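Local coordinates for protein succinylglutamate desuccinylase/aspartoacylase (Ruegeria sp. TM1040, PDB 3NA6) that probably hydrolyses the amide bond of an N-acylated amino acid, as succinylglutamate desuccinylases and aspartoacylases do, at residues 112-117 / 193-198; 281-286 / 297-302. One frame throughout, in Å; residues are numbered along the deposited sequence. Where two conformers were deposited one is given.

Contact 1 of 2, residues 112-117 / 193-198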
ATOM      1  N   ARG A 112       6.093 -21.871  13.729  0.50 27.08           N
ATOM      2  CA  ARG A 112       5.100 -22.905  13.428  0.50 28.21           C
ATOM      3  C   ARG A 112       5.277 -23.502  12.022  0.50 25.97           C
ATOM      4  O   ARG A 112       4.357 -24.116  11.498  0.50 24.74           O
ATOM      5  CB  ARG A 112       3.679 -22.332  13.621  0.50 30.19           C
ATOM      6  CG  ARG A 112       3.551 -21.453  14.888  0.50 31.97           C
ATOM      7  CD  ARG A 112       2.173 -21.538  15.581  0.50 39.11           C
ATOM      8  NE  ARG A 112       1.998 -20.507  16.606  0.50 39.12           N
ATOM      9  CZ  ARG A 112       1.002 -19.624  16.627  0.50 39.03           C
ATOM     10  NH1 ARG A 112       0.057 -19.645  15.695  0.50 35.66           N
ATOM     11  NH2 ARG A 112       0.941 -18.729  17.601  0.50 35.36           N
ATOM     12  N   ALA A 113       6.464 -23.336  11.424  1.00 25.54           N
ATOM     13  CA  ALA A 113       6.726 -23.794  10.053  1.00 22.06           C
ATOM     14  C   ALA A 113       7.362 -25.187   9.934  1.00 22.37           C
ATOM     15  O   ALA A 113       7.573 -25.679   8.822  1.00 24.61           O
ATOM     16  CB  ALA A 113       7.568 -22.740   9.294  1.00 22.83           C
ATOM     17  N   PHE A 114       7.648 -25.828  11.057  1.00 22.09           N
ATOM     18  CA  PHE A 114       8.420 -27.089  11.065  1.00 23.64           C
ATOM     19  C   PHE A 114       7.537 -28.309  10.754  1.00 24.65           C
ATOM     20  O   PHE A 114       6.371 -28.323  11.108  1.00 26.15           O
ATOM     21  CB  PHE A 114       9.202 -27.221  12.375  1.00 23.45           C
ATOM     22  CG  PHE A 114      10.420 -26.364  12.381  1.00 25.89           C
ATOM     23  CD1 PHE A 114      10.318 -24.996  12.613  1.00 21.21           C
ATOM     24  CD2 PHE A 114      11.640 -26.884  12.008  1.00 24.00           C
ATOM     25  CE1 PHE A 114      11.417 -24.187  12.517  1.00 16.37           C
ATOM     26  CE2 PHE A 114      12.760 -26.065  11.926  1.00 26.72           C
ATOM     27  CZ  PHE A 114      12.633 -24.716  12.181  1.00 22.43           C
ATOM     28  N   PRO A 115       8.079 -29.308  10.031  1.00 22.87           N
ATOM     29  CA  PRO A 115       9.465 -29.468   9.607  1.00 23.80           C
ATOM     30  C   PRO A 115       9.850 -28.690   8.327  1.00 25.08           C
ATOM     31  O   PRO A 115      10.995 -28.727   7.927  1.00 28.32           O
ATOM     32  CB  PRO A 115       9.552 -30.960   9.352  1.00 22.97           C
ATOM     33  CG  PRO A 115       8.194 -31.307   8.843  1.00 24.60           C
ATOM     34  CD  PRO A 115       7.266 -30.473   9.648  1.00 21.87           C
ATOM     35  N   GLY A 116       8.918 -27.974   7.714  1.00 26.56           N
ATOM     36  CA  GLY A 116       9.228 -27.192   6.523  1.00 24.91           C
ATOM     37  C   GLY A 116       9.393 -28.083   5.305  1.00 26.74           C
ATOM     38  O   GLY A 116       9.111 -29.271   5.336  1.00 25.44           O
ATOM     39  N   ARG A 117       9.823 -27.492   4.214  1.00 25.11           N
ATOM     40  CA  ARG A 117      10.080 -28.240   2.997  1.00 27.18           C
ATOM     41  C   ARG A 117      11.058 -27.460   2.141  1.00 26.62           C
ATOM     42  O   ARG A 117      11.041 -26.229   2.158  1.00 25.08           O
ATOM     43  CB  ARG A 117       8.778 -28.489   2.252  1.00 30.15           C
ATOM     44  CG  ARG A 117       7.955 -27.260   1.962  1.00 32.67           C
ATOM     45  CD  ARG A 117       6.539 -27.665   1.600  1.00 41.53           C
ATOM     46  NE  ARG A 117       6.489 -28.297   0.286  1.00 47.88           N
ATOM     47  CZ  ARG A 117       5.732 -27.896  -0.736  1.00 62.12           C
ATOM     48  NH1 ARG A 117       4.912 -26.847  -0.643  1.00 66.12           N
ATOM     49  NH2 ARG A 117       5.787 -28.565  -1.879  1.00 71.06           N
ATOM     50  N   GLY A 193       4.245 -28.419  14.614  1.00 35.34           N
ATOM     51  CA  GLY A 193       4.942 -27.439  13.785  1.00 32.75           C
ATOM     52  C   GLY A 193       5.950 -26.519  14.462  1.00 31.69           C
ATOM     53  O   GLY A 193       6.611 -25.740  13.794  1.00 28.48           O
HETATM   54  N   MSE A 194       6.062 -26.593  15.788  1.00 28.88           N
HETATM   55  CA  MSE A 194       6.976 -25.735  16.501  1.00 27.35           C
HETATM   56  C   MSE A 194       8.439 -26.201  16.453  1.00 26.05           C
HETATM   57  O   MSE A 194       8.752 -27.398  16.387  1.00 24.47           O
HETATM   58  CB  MSE A 194       6.508 -25.542  17.934  1.00 27.42           C
HETATM   59  CG  MSE A 194       5.386 -24.490  18.049  1.00 36.89           C
HETATM   60 SE   MSE A 194       4.944 -24.312  19.897  0.75 41.14          SE
HETATM   61  CE  MSE A 194       6.269 -23.064  20.453  1.00 32.75           C
ATOM     62  N   TYR A 195       9.325 -25.214  16.452  1.00 24.22           N
ATOM     63  CA  TYR A 195      10.744 -25.431  16.545  1.00 24.38           C
ATOM     64  C   TYR A 195      11.084 -26.247  17.777  1.00 24.22           C
ATOM     65  O   TYR A 195      11.836 -27.192  17.682  1.00 25.24           O
ATOM     66  CB  TYR A 195      11.486 -24.108  16.587  1.00 20.35           C
ATOM     67  CG  TYR A 195      12.978 -24.276  16.521  1.00 18.45           C
ATOM     68  CD1 TYR A 195      13.583 -24.893  15.446  1.00 24.24           C
ATOM     69  CD2 TYR A 195      13.789 -23.797  17.535  1.00 24.13           C
ATOM     70  CE1 TYR A 195      14.965 -25.027  15.386  1.00 22.43           C
ATOM     71  CE2 TYR A 195      15.150 -23.941  17.484  1.00 23.83           C
ATOM     72  CZ  TYR A 195      15.733 -24.537  16.410  1.00 26.04           C
ATOM     73  OH  TYR A 195      17.103 -24.662  16.394  1.00 24.01           O
ATOM     74  N   ASP A 196      10.512 -25.895  18.918  1.00 24.47           N
ATOM     75  CA  ASP A 196      10.786 -26.624  20.153  1.00 27.05           C
ATOM     76  C   ASP A 196      10.524 -28.112  19.976  1.00 26.54           C
ATOM     77  O   ASP A 196      11.304 -28.937  20.433  1.00 28.48           O
ATOM     78  CB  ASP A 196       9.922 -26.132  21.307  1.00 28.72           C
ATOM     79  CG  ASP A 196      10.126 -24.641  21.639  1.00 36.01           C
ATOM     80  OD1 ASP A 196      11.194 -24.055  21.339  1.00 47.13           O
ATOM     81  OD2 ASP A 196       9.192 -24.063  22.233  1.00 47.04           O
ATOM     82  N   THR A 197       9.410 -28.444  19.338  1.00 27.07           N
ATOM     83  CA  THR A 197       9.072 -29.848  19.060  1.00 28.04           C
ATOM     84  C   THR A 197      10.102 -30.528  18.141  1.00 26.38           C
ATOM     85  O   THR A 197      10.503 -31.660  18.380  1.00 24.98           O
ATOM     86  CB  THR A 197       7.635 -29.935  18.535  1.00 27.81           C
ATOM     87  OG1 THR A 197       6.795 -29.203  19.433  1.00 34.68           O
ATOM     88  CG2 THR A 197       7.134 -31.375  18.424  1.00 28.49           C
ATOM     89  N   ALA A 198      10.559 -29.822  17.118  1.00 24.57           N
ATOM     90  CA  ALA A 198      11.575 -30.336  16.214  1.00 24.34           C
ATOM     91  C   ALA A 198      12.831 -30.780  16.993  1.00 26.16           C
ATOM     92  O   ALA A 198      13.394 -31.841  16.721  1.00 24.45           O
ATOM     93  CB  ALA A 198      11.952 -29.264  15.170  1.00 24.02           C
TER
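Phe114 and Gly193 meet backbone to backbone: Phe114 N donates a hydrogen bond to Gly193 O at 2.9 Å. The bond is bent, 149° at the hydrogen, and the donor is tilted from the plane of the carbonyl. Gly193 CA in turn leans on Phe114 O, a CA-H...O contact of 3.2 Å, so the two residues grip each other from both directions. Gly193 has a positive phi, and its carbonyl oxygen also comes close to Arg112 C.

The tight part lies beyond this bond. With CG anti to its carbonyl carbon (chi1 -77°), Phe114 sends its ring along the start of helix 195-200, beside the ring of Tyr195. The planes stand at 55°, and Tyr195 CD1 lies over one face of the phenylalanine, 3.4 Å from Phe114 CZ. Gly193 O sits at the edge of the same ring, while Phe114 CD2 reaches Ala198 CB at 4.0 Å. An alanine at Phe114 would probably leave a gap beside Tyr195 and Ala198, where the ring now fills the space toward helix 122-134.

Packing thins toward Arg112. Arg112 and Met194, a selenomethionine at the helix N-cap position, both start their side chains away from the other segment, and the exposed Arg112 packs on Ser28 of a second subunit.

The contact thus joins the loop between helices 93-97 and 122-134 to the first turn of helix 195-200. Ala127 and Gln131 of helix 122-134 pack on Phe114, and Leu53 and Thr55 of strand 51-55 on Tyr195.

Contact 2 of 2, residues 281-286 / 297-302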
ATOM      1  N   GLY A 281     -10.888 -11.706  41.593  1.00 35.05           N
ATOM      2  CA  GLY A 281     -11.903 -10.645  41.501  1.00 34.88           C
ATOM      3  C   GLY A 281     -11.378  -9.221  41.410  1.00 33.97           C
ATOM      4  O   GLY A 281     -12.136  -8.318  41.118  1.00 28.99           O
ATOM      5  N   ASP A 282     -10.091  -8.998  41.686  1.00 35.60           N
ATOM      6  CA  ASP A 282      -9.484  -7.689  41.442  1.00 35.13           C
ATOM      7  C   ASP A 282      -9.527  -7.327  39.948  1.00 32.75           C
ATOM      8  O   ASP A 282      -9.401  -8.182  39.063  1.00 30.01           O
ATOM      9  CB  ASP A 282      -8.004  -7.659  41.866  1.00 37.48           C
ATOM     10  CG  ASP A 282      -7.801  -7.568  43.381  1.00 42.50           C
ATOM     11  OD1 ASP A 282      -8.787  -7.476  44.148  1.00 41.38           O
ATOM     12  OD2 ASP A 282      -6.612  -7.573  43.793  1.00 49.86           O
ATOM     13  N   LEU A 283      -9.673  -6.032  39.696  1.00 32.16           N
ATOM     14  CA  LEU A 283      -9.623  -5.469  38.361  1.00 30.83           C
ATOM     15  C   LEU A 283      -8.207  -5.637  37.818  1.00 30.53           C
ATOM     16  O   LEU A 283      -7.257  -5.256  38.476  1.00 31.40           O
ATOM     17  CB  LEU A 283     -10.001  -4.008  38.451  1.00 33.06           C
ATOM     18  CG  LEU A 283     -10.468  -3.230  37.244  1.00 37.19           C
ATOM     19  CD1 LEU A 283     -11.643  -3.888  36.546  1.00 30.92           C
ATOM     20  CD2 LEU A 283     -10.832  -1.840  37.758  1.00 36.20           C
ATOM     21  N   VAL A 284      -8.075  -6.269  36.658  1.00 26.17           N
ATOM     22  CA  VAL A 284      -6.779  -6.430  35.983  1.00 28.18           C
ATOM     23  C   VAL A 284      -6.609  -5.411  34.841  1.00 26.61           C
ATOM     24  O   VAL A 284      -5.496  -4.904  34.591  1.00 27.69           O
ATOM     25  CB  VAL A 284      -6.658  -7.842  35.437  1.00 27.44           C
ATOM     26  CG1 VAL A 284      -5.450  -8.011  34.535  1.00 24.45           C
ATOM     27  CG2 VAL A 284      -6.597  -8.801  36.611  1.00 19.11           C
ATOM     28  N   ALA A 285      -7.708  -5.120  34.158  1.00 25.92           N
ATOM     29  CA  ALA A 285      -7.677  -4.182  33.032  1.00 25.39           C
ATOM     30  C   ALA A 285      -9.032  -3.570  32.771  1.00 25.15           C
ATOM     31  O   ALA A 285     -10.084  -4.165  33.129  1.00 26.12           O
ATOM     32  CB  ALA A 285      -7.180  -4.872  31.786  1.00 22.98           C
ATOM     33  N   ARG A 286      -9.025  -2.381  32.164  0.50 23.87           N
ATOM     34  CA  ARG A 286     -10.250  -1.774  31.649  0.50 23.94           C
ATOM     35  C   ARG A 286     -10.038  -1.324  30.215  0.50 22.65           C
ATOM     36  O   ARG A 286      -8.980  -0.776  29.882  0.50 24.36           O
ATOM     37  CB  ARG A 286     -10.684  -0.588  32.503  0.50 24.42           C
ATOM     38  CG  ARG A 286     -10.915  -0.946  33.962  0.50 26.67           C
ATOM     39  CD  ARG A 286     -11.538   0.198  34.738  0.50 14.01           C
ATOM     40  NE  ARG A 286     -10.625   1.318  34.906  0.50 21.06           N
ATOM     41  CZ  ARG A 286     -10.937   2.430  35.557  0.50 23.57           C
ATOM     42  NH1 ARG A 286     -12.148   2.552  36.106  0.50 25.19           N
ATOM     43  NH2 ARG A 286     -10.055   3.419  35.636  0.50 11.38           N
ATOM     44  N   PRO A 297     -16.318   2.049  31.184  1.00 24.99           N
ATOM     45  CA  PRO A 297     -15.339   1.155  30.546  1.00 26.12           C
ATOM     46  C   PRO A 297     -15.728  -0.303  30.726  1.00 25.91           C
ATOM     47  O   PRO A 297     -16.531  -0.584  31.579  1.00 30.46           O
ATOM     48  CB  PRO A 297     -14.060   1.447  31.316  1.00 27.34           C
ATOM     49  CG  PRO A 297     -14.505   1.918  32.672  1.00 26.70           C
ATOM     50  CD  PRO A 297     -15.874   2.527  32.509  1.00 25.95           C
ATOM     51  N   VAL A 298     -15.192  -1.216  29.923  1.00 28.23           N
ATOM     52  CA  VAL A 298     -15.419  -2.658  30.125  1.00 26.31           C
ATOM     53  C   VAL A 298     -14.309  -3.127  31.016  1.00 26.53           C
ATOM     54  O   VAL A 298     -13.160  -2.764  30.813  1.00 26.14           O
ATOM     55  CB  VAL A 298     -15.394  -3.444  28.795  1.00 27.84           C
ATOM     56  CG1 VAL A 298     -15.587  -4.937  29.027  1.00 26.74           C
ATOM     57  CG2 VAL A 298     -16.484  -2.914  27.840  1.00 23.30           C
ATOM     58  N   GLU A 299     -14.640  -3.962  31.991  1.00 25.75           N
ATOM     59  CA  GLU A 299     -13.681  -4.390  33.007  1.00 25.54           C
ATOM     60  C   GLU A 299     -13.329  -5.853  32.891  1.00 25.88           C
ATOM     61  O   GLU A 299     -14.182  -6.667  32.592  1.00 25.41           O
ATOM     62  CB  GLU A 299     -14.291  -4.143  34.398  1.00 27.17           C
ATOM     63  CG  GLU A 299     -14.601  -2.697  34.680  1.00 33.31           C
ATOM     64  CD  GLU A 299     -15.022  -2.425  36.115  1.00 38.95           C
ATOM     65  OE1 GLU A 299     -15.680  -3.284  36.732  1.00 34.23           O
ATOM     66  OE2 GLU A 299     -14.690  -1.331  36.610  1.00 48.15           O
ATOM     67  N   TYR A 300     -12.056  -6.176  33.111  1.00 26.58           N
ATOM     68  CA  TYR A 300     -11.584  -7.544  33.114  1.00 26.93           C
ATOM     69  C   TYR A 300     -10.993  -7.821  34.504  1.00 29.76           C
ATOM     70  O   TYR A 300     -10.105  -7.093  34.975  1.00 27.86           O
ATOM     71  CB  TYR A 300     -10.635  -7.794  31.922  1.00 25.40           C
ATOM     72  CG  TYR A 300     -11.407  -7.694  30.604  1.00 29.74           C
ATOM     73  CD1 TYR A 300     -12.168  -8.774  30.151  1.00 36.65           C
ATOM     74  CD2 TYR A 300     -11.457  -6.508  29.861  1.00 30.64           C
ATOM     75  CE1 TYR A 300     -12.924  -8.690  28.970  1.00 36.43           C
ATOM     76  CE2 TYR A 300     -12.217  -6.416  28.651  1.00 28.58           C
ATOM     77  CZ  TYR A 300     -12.965  -7.504  28.238  1.00 30.44           C
ATOM     78  OH  TYR A 300     -13.721  -7.480  27.070  1.00 32.84           O
ATOM     79  N   ARG A 301     -11.551  -8.835  35.175  1.00 29.31           N
ATOM     80  CA  ARG A 301     -11.211  -9.154  36.569  1.00 31.34           C
ATOM     81  C   ARG A 301     -10.441 -10.469  36.695  1.00 30.28           C
ATOM     82  O   ARG A 301     -10.564 -11.345  35.842  1.00 29.82           O
ATOM     83  CB  ARG A 301     -12.476  -9.179  37.420  1.00 32.73           C
ATOM     84  CG  ARG A 301     -13.004  -7.794  37.627  1.00 36.40           C
ATOM     85  CD  ARG A 301     -14.205  -7.714  38.534  1.00 36.85           C
ATOM     86  NE  ARG A 301     -14.616  -6.314  38.587  1.00 42.42           N
ATOM     87  CZ  ARG A 301     -14.103  -5.411  39.413  1.00 39.84           C
ATOM     88  NH1 ARG A 301     -13.191  -5.753  40.319  1.00 43.03           N
ATOM     89  NH2 ARG A 301     -14.524  -4.167  39.344  1.00 42.76           N
ATOM     90  N   ALA A 302      -9.605 -10.578  37.727  1.00 30.62           N
ATOM     91  CA  ALA A 302      -8.794 -11.783  37.913  1.00 33.30           C
ATOM     92  C   ALA A 302      -9.697 -12.936  38.352  1.00 36.53           C
ATOM     93  O   ALA A 302     -10.551 -12.775  39.232  1.00 38.95           O
ATOM     94  CB  ALA A 302      -7.681 -11.547  38.914  1.00 34.81           C
TER
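Arg301 NH1 donates to Gly281 O at 2.9 Å, the oxygen lying in the guanidinium plane and the bond running nearly along the C=O axis. Through NH2 the same guanidinium forms a salt bridge with Glu299 OE1 at 3.0 Å, met from above the carboxylate plane. These two bonds probably fix the rotation of the arginine head, whose chain stands extended from CG to NE.

Next to it runs the antiparallel backbone ladder. Gly281 N binds Ala302 O, and Ala302 N binds Asp282 O. Tyr300 O then accepts from two consecutive amides, Val284 N at 2.8 Å and Ala285 N at 3.2 Å, while Tyr300 N returns a bond to Ala285 O. Two residues facing one make a classic beta bulge, which shifts the register by one residue between Leu283 and Ala285.

Apolar atoms fill in around the ladder. Leu283, its CG anti to the backbone N (chi1 -161°), crosses Glu299 at about a right angle, bringing CD1 to 3.4 Å from Glu299 CB. That same methyl lies over the centre of the Arg301 guanidinium, 4.0 Å above its plane. Val284 CG2 packs on Ala302 CB at 3.7 Å. At the far end Arg286 runs alongside Pro297, its CD 4.0 Å from Pro297 CG, and its NH2 is claimed by Glu269 and by Glu71 of a third subunit.

Strands 283-288 and 298-301 form a beta hairpin at the margin of a four-stranded antiparallel sheet: 298-301 is its outermost strand within the chain, and strand 266-270 pairs with the other side of 283-288.

Overall arrangement
The two contacts lie in separate parts of the chain, their centres 36 Å apart and their nearest atoms about 21 Å, and they share no helix or strand. Contact 1 sits nearer the middle of the molecule, within the catalytic domain, and joins a loop to a helix start mainly through buried aromatic packing and a single backbone hydrogen bond. Contact 2, its centre about 29 Å from the chain centre, pairs two strands close in sequence; six hydrogen bonds and charged side chains carry it. Both are only partly buried, and both bring an arginine to a neighbouring subunit, though not the same one.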